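PDB 7AGL: N-acetylmuramoyl-L-alanine amidase from Mycobacteroides abscessus, which probably cleaves, as a zinc-dependent amidase, the amide bond between N-acetylmuramic acid and L-alanine in peptidoglycan. Local coordinates for residues 14-19 with 38-43; 54-59 with 75-80. All blocks are in the same frame, centred on the assembly; numbering follows the deposited sequence.

Contact 1 of 2, residues 14-19 with 38-43; sequences PGHNGA and CQTSGT. With ZN (zinc ion), chain B.
With chi1 at -53°, which places CG anti to the carbonyl carbon, and chi2 at -77°, the imidazole of H16 swings from its own loop to the backbone of residues 40-42, presenting ND1 to T40 and one ring face to G42. H16 ND1 donates to T40 O over 2.8 Å, with an N-H...O angle of 156°. The acceptor lies near the imidazole plane, whereas the donor stands well above the T40 carbonyl plane. At the same ring edge T40 OG1 lies 3.2 Å from H16 CE1. G42, having no side chain, lets its backbone lie against a face: its CA sits 3.5 Å from the centroid of the H16 ring, almost on the normal, a CH-pi contact. The other nitrogen, H16 NE2, binds the zinc ion at 2.2 Å; the ND1 bond, the G42 contact and this metal bond together restrict the rotation of the imidazole.

Farther out, the CG of Q39 packs 3.7 Å from N17 ND2, their amide planes steeply inclined. Three waters tie the loops together; one accepts from both H16 N and Q39 NE2, and another spans N17 N and T40 O. E51, H106 and two waters complete the metal shell, and T43 N hydrogen-bonds to E51 OE2. A backbone carbonyl thus orients a first-shell histidine, a common second-shell arrangement in zinc sites, here that of an N-acetylmuramoyl-L-alanine amidase.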
ATOM      1  N   PRO A  14      -0.859   6.459   0.574  1.00 17.94           N
ATOM      2  CA  PRO A  14      -1.837   6.245  -0.503  1.00 19.48           C
ATOM      3  C   PRO A  14      -1.151   6.390  -1.853  1.00 16.62           C
ATOM      4  O   PRO A  14      -0.712   7.478  -2.242  1.00 18.50           O
ATOM      5  CB  PRO A  14      -2.882   7.348  -0.255  1.00 18.90           C
ATOM      6  CG  PRO A  14      -2.191   8.402   0.588  1.00 19.01           C
ATOM      7  CD  PRO A  14      -0.868   7.854   1.069  1.00 17.61           C
ATOM      8  N   GLY A  15      -1.058   5.271  -2.574  1.00 17.13           N
ATOM      9  CA  GLY A  15      -0.235   5.240  -3.769  1.00 19.56           C
ATOM     10  C   GLY A  15      -0.695   6.230  -4.823  1.00 19.74           C
ATOM     11  O   GLY A  15      -1.883   6.513  -4.971  1.00 20.74           O
ATOM     12  N   HIS A  16       0.286   6.744  -5.571  1.00 17.04           N
ATOM     13  CA  HIS A  16       0.136   7.659  -6.704  1.00 18.78           C
ATOM     14  C   HIS A  16      -0.276   9.071  -6.299  1.00 19.81           C
ATOM     15  O   HIS A  16      -0.505   9.354  -5.120  1.00 19.97           O
ATOM     16  CB  HIS A  16      -0.851   7.090  -7.726  1.00 18.56           C
ATOM     17  CG  HIS A  16      -0.499   5.701  -8.140  1.00 20.38           C
ATOM     18  ND1 HIS A  16       0.520   5.427  -9.034  1.00 20.31           N
ATOM     19  CD2 HIS A  16      -0.963   4.509  -7.711  1.00 19.35           C
ATOM     20  CE1 HIS A  16       0.637   4.114  -9.164  1.00 21.06           C
ATOM     21  NE2 HIS A  16      -0.255   3.544  -8.380  1.00 20.53           N
ATOM     22  N   ASN A  17      -0.321   9.970  -7.285  1.00 20.04           N
ATOM     23  CA  ASN A  17      -0.575  11.390  -7.076  1.00 21.78           C
ATOM     24  C   ASN A  17      -2.015  11.754  -7.423  1.00 21.75           C
ATOM     25  O   ASN A  17      -2.647  11.139  -8.282  1.00 21.51           O
ATOM     26  CB  ASN A  17       0.337  12.267  -7.960  1.00 19.55           C
ATOM     27  CG  ASN A  17       1.816  12.119  -7.672  1.00 20.19           C
ATOM     28  OD1 ASN A  17       2.240  11.714  -6.589  1.00 21.23           O
ATOM     29  ND2 ASN A  17       2.629  12.508  -8.669  1.00 21.57           N
ATOM     30  N   GLY A  18      -2.483  12.856  -6.828  1.00 20.11           N
ATOM     31  CA  GLY A  18      -3.737  13.435  -7.274  1.00 22.00           C
ATOM     32  C   GLY A  18      -3.675  13.979  -8.689  1.00 23.35           C
ATOM     33  O   GLY A  18      -4.700  14.060  -9.370  1.00 27.92           O
ATOM     34  N   ALA A  19      -2.496  14.401  -9.137  1.00 21.17           N
ATOM     35  CA  ALA A  19      -2.315  14.878 -10.508  1.00 25.63           C
ATOM     36  C   ALA A  19      -0.846  14.730 -10.875  1.00 25.57           C
ATOM     37  O   ALA A  19       0.019  14.590 -10.006  1.00 23.51           O
ATOM     38  CB  ALA A  19      -2.764  16.336 -10.697  1.00 27.68           C
ATOM     39  N   CYS A  38      10.048   8.479 -11.357  1.00 23.72           N
ATOM     40  CA  CYS A  38       9.627   9.157 -10.125  1.00 21.95           C
ATOM     41  C   CYS A  38       8.220   8.752  -9.690  1.00 24.24           C
ATOM     42  O   CYS A  38       7.972   8.493  -8.505  1.00 23.97           O
ATOM     43  CB  CYS A  38       9.700  10.684 -10.332  1.00 23.61           C
ATOM     44  SG  CYS A  38       8.531  11.659  -9.298  1.00 26.90           S
ATOM     45  N   GLN A  39       7.278   8.722 -10.627  1.00 22.00           N
ATOM     46  CA  GLN A  39       5.919   8.297 -10.314  1.00 21.99           C
ATOM     47  C   GLN A  39       5.307   7.685 -11.562  1.00 23.58           C
ATOM     48  O   GLN A  39       5.852   7.776 -12.670  1.00 23.41           O
ATOM     49  CB  GLN A  39       5.036   9.456  -9.805  1.00 24.50           C
ATOM     50  CG  GLN A  39       4.855   9.577  -8.304  1.00 23.60           C
ATOM     51  CD  GLN A  39       4.221   8.359  -7.648  1.00 23.70           C
ATOM     52  OE1 GLN A  39       3.678   7.470  -8.310  1.00 24.29           O
ATOM     53  NE2 GLN A  39       4.316   8.303  -6.334  1.00 23.65           N
ATOM     54  N   THR A  40       4.185   7.005 -11.354  1.00 23.28           N
ATOM     55  CA  THR A  40       3.310   6.566 -12.425  1.00 25.36           C
ATOM     56  C   THR A  40       1.898   7.009 -12.076  1.00 21.02           C
ATOM     57  O   THR A  40       1.568   7.243 -10.904  1.00 22.19           O
ATOM     58  CB  THR A  40       3.336   5.037 -12.625  1.00 28.47           C
ATOM     59  OG1 THR A  40       2.965   4.408 -11.399  1.00 24.53           O
ATOM     60  CG2 THR A  40       4.724   4.547 -13.058  1.00 27.74           C
ATOM     61  N   SER A  41       1.055   7.133 -13.099  1.00 22.51           N
ATOM     62  CA  SER A  41      -0.268   7.703 -12.841  1.00 21.77           C
ATOM     63  C   SER A  41      -1.133   6.760 -12.018  1.00 23.33           C
ATOM     64  O   SER A  41      -1.984   7.218 -11.247  1.00 21.41           O
ATOM     65  CB  SER A  41      -0.973   8.022 -14.150  1.00 27.81           C
ATOM     66  OG  SER A  41      -1.192   6.823 -14.860  1.00 34.14           O
ATOM     67  N   GLY A  42      -0.935   5.458 -12.166  1.00 22.90           N
ATOM     68  CA  GLY A  42      -1.822   4.493 -11.545  1.00 21.77           C
ATOM     69  C   GLY A  42      -3.010   4.191 -12.438  1.00 23.17           C
ATOM     70  O   GLY A  42      -3.210   4.799 -13.495  1.00 23.37           O
ATOM     71  N   THR A  43      -3.816   3.219 -12.002  1.00 19.27           N
ATOM     72  CA  THR A  43      -4.894   2.752 -12.856  1.00 19.67           C
ATOM     73  C   THR A  43      -6.217   3.406 -12.430  1.00 21.06           C
ATOM     74  O   THR A  43      -6.221   4.468 -11.779  1.00 20.98           O
ATOM     75  CB  THR A  43      -4.915   1.206 -12.859  1.00 26.73           C
ATOM     76  OG1 THR A  43      -5.826   0.734 -13.853  1.00 27.93           O
ATOM     77  CG2 THR A  43      -5.312   0.630 -11.503  1.00 26.31           C
TER
HETATM   78 ZN    ZN B 301      -0.570   1.496  -7.716  0.94 20.42          ZN
HETATM   79  O   HOH W   1       2.963   5.954  -5.277  1.00 23.33           O
HETATM   80  O   HOH W   2       0.837   9.582  -9.851  1.00 25.59           O
HETATM   81  O   HOH W   3      -2.394   9.949 -10.746  1.00 27.00           O
HETATM   82  O   HOH W   4       1.323   0.959  -8.793  1.00 24.93           O
HETATM   83  O   HOH W   5      -1.139  -0.523  -8.280  1.00 21.00           O

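Contact 2 of 2, residues 54-59 with 75-80; sequences FTWNTV and MTRGDD
W56, on helix 51-68, lays its indole against the turn that leaves strand 72-75, a helix-to-loop contact at the edge strand of the mixed sheet in this alpha/beta amidase fold. With CG anti to the backbone N (chi1 173°), the ring projects from the helix into the bend of residues 77-80. D80 CB lies over the five-membered ring of W56, 3.7 Å from its centroid and close to the normal, a CH-pi contact; the carboxylate beyond it runs nearly parallel to the indole. The outer end of the six-membered ring meets peptide backbone, with W56 CH2 3.4 Å from G78 C. Near the ring plane, R77 O approaches W56 CZ3 at 3.5 Å. M75 comes in obliquely: its SD is 5.3 Å from the centroid of the W56 six-membered ring, a Met-aromatic contact. The same M75 SD packs 3.9 Å from V59 CG1.

The turn is held by R77, whose chain, extended from CG to NE, brings the guanidinium up beside the CB and CE3 margin of W56. W56 CE3 lies over one face of that group, offset toward its rim, and the two planes are 28° apart. NH1 is gripped twice, by D79 O and, in a salt bridge, by the anti side of D80 OD1, both acceptors lying near the guanidinium plane. Hydrogen bonds from R77 NH2 to H52 O and between D80 OD1 and H52 ND1 tie both charged residues to the start of helix 51-68. The NH1 to OD1 bond between R77 and D80 measures 2.9 Å, with an N-H...O angle of 163°.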
ATOM      1  N   PHE A  54      -9.015   6.171  -4.858  1.00 18.37           N
ATOM      2  CA  PHE A  54      -9.307   5.035  -3.994  1.00 17.17           C
ATOM      3  C   PHE A  54      -8.289   4.923  -2.865  1.00 17.70           C
ATOM      4  O   PHE A  54      -8.656   4.702  -1.699  1.00 18.85           O
ATOM      5  CB  PHE A  54      -9.325   3.733  -4.810  1.00 18.39           C
ATOM      6  CG  PHE A  54      -9.250   2.500  -3.943  1.00 19.36           C
ATOM      7  CD1 PHE A  54     -10.382   2.058  -3.234  1.00 20.31           C
ATOM      8  CD2 PHE A  54      -8.046   1.789  -3.808  1.00 16.89           C
ATOM      9  CE1 PHE A  54     -10.316   0.954  -2.419  1.00 23.84           C
ATOM     10  CE2 PHE A  54      -7.980   0.682  -2.984  1.00 19.80           C
ATOM     11  CZ  PHE A  54      -9.109   0.248  -2.302  1.00 21.21           C
ATOM     12  N   THR A  55      -6.997   5.049  -3.191  1.00 17.98           N
ATOM     13  CA  THR A  55      -5.982   4.848  -2.157  1.00 17.55           C
ATOM     14  C   THR A  55      -6.028   5.995  -1.152  1.00 19.65           C
ATOM     15  O   THR A  55      -5.921   5.776   0.059  1.00 19.64           O
ATOM     16  CB  THR A  55      -4.571   4.710  -2.771  1.00 17.95           C
ATOM     17  OG1 THR A  55      -4.184   5.941  -3.411  1.00 18.70           O
ATOM     18  CG2 THR A  55      -4.501   3.560  -3.797  1.00 18.40           C
ATOM     19  N   TRP A  56      -6.233   7.216  -1.641  1.00 19.25           N
ATOM     20  CA  TRP A  56      -6.371   8.372  -0.756  1.00 19.88           C
ATOM     21  C   TRP A  56      -7.506   8.170   0.248  1.00 19.60           C
ATOM     22  O   TRP A  56      -7.310   8.284   1.464  1.00 21.33           O
ATOM     23  CB  TRP A  56      -6.620   9.618  -1.614  1.00 19.69           C
ATOM     24  CG  TRP A  56      -6.954  10.863  -0.849  1.00 18.78           C
ATOM     25  CD1 TRP A  56      -8.151  11.534  -0.839  1.00 20.18           C
ATOM     26  CD2 TRP A  56      -6.063  11.620  -0.022  1.00 20.18           C
ATOM     27  NE1 TRP A  56      -8.051  12.668  -0.053  1.00 20.91           N
ATOM     28  CE2 TRP A  56      -6.784  12.728   0.469  1.00 21.31           C
ATOM     29  CE3 TRP A  56      -4.725  11.462   0.356  1.00 21.26           C
ATOM     30  CZ2 TRP A  56      -6.205  13.674   1.319  1.00 24.17           C
ATOM     31  CZ3 TRP A  56      -4.169  12.370   1.211  1.00 19.29           C
ATOM     32  CH2 TRP A  56      -4.894  13.484   1.671  1.00 21.99           C
ATOM     33  N   ASN A  57      -8.700   7.863  -0.246  1.00 18.97           N
ATOM     34  CA  ASN A  57      -9.850   7.758   0.642  1.00 19.51           C
ATOM     35  C   ASN A  57      -9.719   6.568   1.579  1.00 19.16           C
ATOM     36  O   ASN A  57     -10.110   6.655   2.746  1.00 22.19           O
ATOM     37  CB  ASN A  57     -11.121   7.700  -0.190  1.00 20.68           C
ATOM     38  CG  ASN A  57     -11.556   9.098  -0.625  1.00 28.52           C
ATOM     39  OD1 ASN A  57     -11.480   9.444  -1.787  1.00 32.86           O
ATOM     40  ND2 ASN A  57     -11.962   9.916   0.336  1.00 32.62           N
ATOM     41  N   THR A  58      -9.162   5.450   1.101  1.00 19.34           N
ATOM     42  CA  THR A  58      -8.988   4.323   2.009  1.00 20.83           C
ATOM     43  C   THR A  58      -7.963   4.635   3.091  1.00 18.16           C
ATOM     44  O   THR A  58      -8.173   4.286   4.258  1.00 22.08           O
ATOM     45  CB  THR A  58      -8.612   3.075   1.222  1.00 18.78           C
ATOM     46  OG1 THR A  58      -9.648   2.839   0.258  1.00 20.34           O
ATOM     47  CG2 THR A  58      -8.511   1.860   2.163  1.00 22.55           C
ATOM     48  N   VAL A  59      -6.857   5.302   2.730  1.00 18.13           N
ATOM     49  CA  VAL A  59      -5.862   5.681   3.734  1.00 19.75           C
ATOM     50  C   VAL A  59      -6.466   6.632   4.767  1.00 19.76           C
ATOM     51  O   VAL A  59      -6.167   6.527   5.960  1.00 19.73           O
ATOM     52  CB  VAL A  59      -4.610   6.273   3.059  1.00 19.99           C
ATOM     53  CG1 VAL A  59      -3.775   7.075   4.068  1.00 18.60           C
ATOM     54  CG2 VAL A  59      -3.789   5.106   2.442  1.00 19.81           C
ATOM     55  N   MET A  75       1.210  10.487   6.925  1.00 19.36           N
ATOM     56  CA  MET A  75       0.913  10.134   5.549  1.00 17.52           C
ATOM     57  C   MET A  75       1.999  10.703   4.648  1.00 20.77           C
ATOM     58  O   MET A  75       2.702  11.650   5.014  1.00 21.73           O
ATOM     59  CB  MET A  75      -0.458  10.674   5.101  1.00 21.56           C
ATOM     60  CG  MET A  75      -1.632  10.087   5.882  1.00 25.60           C
ATOM     61  SD  MET A  75      -3.217  10.707   5.275  1.00 29.24           S
ATOM     62  CE  MET A  75      -2.984  12.494   5.301  1.00 29.07           C
ATOM     63  N   THR A  76       2.118  10.117   3.456  1.00 17.43           N
ATOM     64  CA  THR A  76       3.115  10.527   2.471  1.00 17.87           C
ATOM     65  C   THR A  76       2.600  11.561   1.473  1.00 17.28           C
ATOM     66  O   THR A  76       3.386  12.043   0.649  1.00 21.76           O
ATOM     67  CB  THR A  76       3.608   9.323   1.673  1.00 21.62           C
ATOM     68  OG1 THR A  76       2.461   8.670   1.107  1.00 20.85           O
ATOM     69  CG2 THR A  76       4.366   8.357   2.566  1.00 21.90           C
ATOM     70  N   ARG A  77       1.310  11.892   1.493  1.00 17.83           N
ATOM     71  CA  ARG A  77       0.831  13.021   0.704  1.00 20.29           C
ATOM     72  C   ARG A  77      -0.353  13.654   1.413  1.00 19.15           C
ATOM     73  O   ARG A  77      -0.956  13.059   2.310  1.00 19.76           O
ATOM     74  CB  ARG A  77       0.446  12.622  -0.731  1.00 25.10           C
ATOM     75  CG  ARG A  77      -0.700  11.629  -0.855  1.00 23.19           C
ATOM     76  CD  ARG A  77      -1.037  11.454  -2.313  1.00 22.68           C
ATOM     77  NE  ARG A  77      -1.714  10.198  -2.668  1.00 20.01           N
ATOM     78  CZ  ARG A  77      -2.888  10.115  -3.284  1.00 16.80           C
ATOM     79  NH1 ARG A  77      -3.627  11.205  -3.544  1.00 20.37           N
ATOM     80  NH2 ARG A  77      -3.347   8.921  -3.626  1.00 17.73           N
ATOM     81  N   GLY A  78      -0.669  14.880   0.995  1.00 20.02           N
ATOM     82  CA  GLY A  78      -1.629  15.722   1.679  1.00 21.04           C
ATOM     83  C   GLY A  78      -2.869  16.070   0.880  1.00 19.22           C
ATOM     84  O   GLY A  78      -3.717  16.830   1.361  1.00 20.91           O
ATOM     85  N   ASP A  79      -3.010  15.523  -0.322  1.00 19.77           N
ATOM     86  CA  ASP A  79      -4.176  15.844  -1.130  1.00 21.24           C
ATOM     87  C   ASP A  79      -4.361  14.777  -2.195  1.00 22.32           C
ATOM     88  O   ASP A  79      -3.493  13.929  -2.418  1.00 19.04           O
ATOM     89  CB  ASP A  79      -4.050  17.220  -1.783  1.00 23.02           C
ATOM     90  CG  ASP A  79      -2.948  17.271  -2.827  1.00 23.46           C
ATOM     91  OD1 ASP A  79      -3.110  16.633  -3.896  1.00 22.76           O
ATOM     92  OD2 ASP A  79      -1.927  17.944  -2.562  1.00 25.14           O
ATOM     93  N   ASP A  80      -5.496  14.866  -2.880  1.00 19.35           N
ATOM     94  CA  ASP A  80      -5.784  14.026  -4.035  1.00 18.93           C
ATOM     95  C   ASP A  80      -6.071  14.865  -5.275  1.00 20.05           C
ATOM     96  O   ASP A  80      -6.941  14.523  -6.091  1.00 23.09           O
ATOM     97  CB  ASP A  80      -6.951  13.089  -3.746  1.00 18.97           C
ATOM     98  CG  ASP A  80      -7.103  12.012  -4.801  1.00 20.24           C
ATOM     99  OD1 ASP A  80      -6.064  11.417  -5.160  1.00 21.58           O
ATOM    100  OD2 ASP A  80      -8.249  11.791  -5.268  1.00 22.74           O
TER

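How the contacts relate
The contacts follow one another along the chain, contact 1 closing before contact 2 opens, and their centres lie about 10 Å apart. Strands 9-14 and 72-75 are parallel neighbours in the mixed sheet; segment 14-19 leaves the end of the first and segment 75-80 that of the second, while helix 51-68 supplies both the zinc ligand E51 and segment 54-59. The two contacts meet directly: G15 O is 2.8 Å from T55 OG1 and P14 O, at the strand end, is 2.9 Å from R77 NE, both probable hydrogen bonds. The loop carrying H16 is therefore braced by 38-43 and by contact 2, consistent with a zinc site built where strand ends meet the start of a helix.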